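Local coordinates for predicted protein (PDB 4MEA), which probably hydrolyses epoxides as a secreted Cif-type virulence factor with an alpha/beta hydrolase fold, at residues 156-161 against 274-279. Numbering follows the deposited sequence.
Sequences FMDSPI and KGVNDV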
loop_
_atom_site.group_PDB
_atom_site.type_symbol
_atom_site.label_atom_id
_atom_site.label_comp_id
_atom_site.label_asym_id
_atom_site.label_seq_id
_atom_site.Cartn_x
_atom_site.Cartn_y
_atom_site.Cartn_z
ATOM N N PHE A 156 -19.810 9.739 -12.996
ATOM C CA PHE A 156 -18.600 9.425 -12.238
ATOM C C PHE A 156 -17.868 8.301 -12.965
ATOM O O PHE A 156 -18.498 7.354 -13.454
ATOM C CB PHE A 156 -18.955 8.997 -10.807
ATOM C CG PHE A 156 -19.670 10.065 -10.014
ATOM C CD1 PHE A 156 -18.955 10.975 -9.247
ATOM C CD2 PHE A 156 -21.055 10.159 -10.042
ATOM C CE1 PHE A 156 -19.611 11.957 -8.512
ATOM C CE2 PHE A 156 -21.715 11.144 -9.319
ATOM C CZ PHE A 156 -20.987 12.040 -8.552
ATOM N N MET A 157 -16.545 8.404 -13.055
ATOM C CA MET A 157 -15.785 7.490 -13.909
ATOM C C MET A 157 -14.756 6.632 -13.166
ATOM O O MET A 157 -13.888 7.139 -12.454
ATOM C CB MET A 157 -15.155 8.235 -15.090
ATOM C CG MET A 157 -16.187 8.792 -16.074
ATOM S SD MET A 157 -15.533 9.838 -17.389
ATOM C CE MET A 157 -14.493 8.677 -18.291
ATOM N N ASP A 158 -14.897 5.321 -13.350
ATOM C CA ASP A 158 -14.000 4.275 -12.827
ATOM C C ASP A 158 -13.829 4.188 -11.307
ATOM O O ASP A 158 -14.181 3.172 -10.717
ATOM C CB ASP A 158 -12.627 4.263 -13.535
ATOM C CG ASP A 158 -12.050 2.850 -13.655
ATOM O OD1 ASP A 158 -12.822 1.924 -13.980
ATOM O OD2 ASP A 158 -10.847 2.647 -13.393
ATOM N N SER A 159 -13.289 5.235 -10.676
ATOM C CA SER A 159 -12.963 5.174 -9.245
ATOM C C SER A 159 -14.187 5.199 -8.333
ATOM O O SER A 159 -15.222 5.777 -8.676
ATOM C CB SER A 159 -12.018 6.312 -8.840
ATOM O OG SER A 159 -10.777 6.201 -9.501
ATOM N N PRO A 160 -14.070 4.574 -7.158
ATOM C CA PRO A 160 -15.180 4.625 -6.209
ATOM C C PRO A 160 -15.356 6.043 -5.673
ATOM O O PRO A 160 -14.390 6.805 -5.601
ATOM C CB PRO A 160 -14.722 3.688 -5.084
ATOM C CG PRO A 160 -13.231 3.675 -5.181
ATOM C CD PRO A 160 -12.936 3.776 -6.649
ATOM N N ILE A 161 -16.594 6.388 -5.341
ATOM C CA ILE A 161 -16.889 7.576 -4.561
ATOM C C ILE A 161 -16.628 7.169 -3.114
ATOM O O ILE A 161 -17.042 6.091 -2.692
ATOM C CB ILE A 161 -18.375 7.985 -4.730
ATOM C CG1 ILE A 161 -18.667 8.342 -6.191
ATOM C CG2 ILE A 161 -18.737 9.142 -3.799
ATOM C CD1 ILE A 161 -20.147 8.271 -6.578
ATOM N N LYS A 274 -10.731 -3.154 -17.430
ATOM C CA LYS A 274 -9.356 -3.443 -16.997
ATOM C C LYS A 274 -8.842 -2.454 -15.952
ATOM O O LYS A 274 -7.669 -2.503 -15.558
ATOM C CB LYS A 274 -8.386 -3.455 -18.189
ATOM C CG LYS A 274 -8.666 -4.559 -19.207
ATOM C CD LYS A 274 -8.667 -5.925 -18.538
ATOM C CE LYS A 274 -8.870 -7.047 -19.557
ATOM N NZ LYS A 274 -9.012 -8.382 -18.901
ATOM N N GLY A 275 -9.715 -1.556 -15.513
ATOM C CA GLY A 275 -9.367 -0.605 -14.472
ATOM C C GLY A 275 -9.988 -1.046 -13.158
ATOM O O GLY A 275 -9.797 -2.178 -12.723
ATOM N N VAL A 276 -10.744 -0.156 -12.528
ATOM C CA VAL A 276 -11.426 -0.481 -11.274
ATOM C C VAL A 276 -12.639 -1.379 -11.555
ATOM O O VAL A 276 -13.119 -2.089 -10.673
ATOM C CB VAL A 276 -11.837 0.799 -10.505
ATOM C CG1 VAL A 276 -12.405 0.439 -9.131
ATOM C CG2 VAL A 276 -10.619 1.711 -10.350
ATOM N N ASN A 277 -13.122 -1.338 -12.793
ATOM C CA ASN A 277 -14.108 -2.304 -13.278
ATOM C C ASN A 277 -15.493 -2.094 -12.640
ATOM O O ASN A 277 -16.131 -1.058 -12.848
ATOM C CB ASN A 277 -13.578 -3.745 -13.080
ATOM C CG ASN A 277 -14.414 -4.789 -13.800
ATOM O OD1 ASN A 277 -15.290 -4.458 -14.600
ATOM N ND2 ASN A 277 -14.144 -6.058 -13.521
ATOM N N ASP A 278 -15.949 -3.052 -11.840
ATOM C CA ASP A 278 -17.340 -3.026 -11.378
ATOM C C ASP A 278 -17.607 -2.423 -9.989
ATOM O O ASP A 278 -18.757 -2.393 -9.539
ATOM C CB ASP A 278 -17.937 -4.439 -11.450
ATOM C CG ASP A 278 -17.214 -5.425 -10.561
ATOM O OD1 ASP A 278 -16.169 -5.062 -9.979
ATOM O OD2 ASP A 278 -17.690 -6.578 -10.457
ATOM N N VAL A 279 -16.565 -1.951 -9.306
ATOM C CA VAL A 279 -16.736 -1.409 -7.958
ATOM C C VAL A 279 -17.697 -0.208 -7.924
ATOM O O VAL A 279 -18.648 -0.190 -7.152
ATOM C CB VAL A 279 -15.388 -1.009 -7.319
ATOM C CG1 VAL A 279 -15.615 -0.324 -5.957
ATOM C CG2 VAL A 279 -14.479 -2.230 -7.179
HETATM O O HOH W 1 -15.387 0.762 -10.838
#
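Asp158 swings its carboxylate over to the backbone of Val276 with chi1 at -146°, away from a fully staggered setting. Val276 stands with CG1 anti to its own N, chi1 -174°, which leaves CG2 beside that N and close to the same carboxylate. Across the two segments the stronger bond runs from Val276 N to Asp158 OD2, at 2.9 Å and nearly straight. The N-H meets the oxygen on its syn side, 24° out of the carboxylate plane. Asn277 N gives OD1 of Asp158 a weak second bond of 3.5 Å. OD1 also accepts from Gly272 N, and OD2 is also hydrogen-bonded to His305 ND1, its strongest polar partner. Several bonds thus fix the rotation of the buried carboxylate. The methyl CG2 of Val276 lies against OD2 of Asp158 at 3.2 Å, a tight fit. Water 1 donates to both Asp158 O and Asn277 O, at 2.7 and 2.8 Å, and joins the two backbones. The apolar part of the contact is small. Pro160 CD meets Val276 CG1 at 4.2 Å, and Pro160 CB meets Val279 CG1 at the same distance. Each segment holds a turn. Met157 O accepts from Ser159 N in a classic gamma turn centred on Asp158, and 276-279 is a type II' beta turn. The bond to His305, with Asp134 nearby against Ser159, is consistent with Asp158 being the acid of an epoxide hydrolase catalytic triad, placed after the sixth strand. The contact lies just beyond the ends of the parallel neighbours 151-157 and 267-272 in the central sheet. Helix 279-288 starts from the 274-279 side and packs on Phe156, Pro160 and Ile161, while helix 136-146 also packs on Phe156 and Ile161, and helix 307-323 touches Asp158 through Met307.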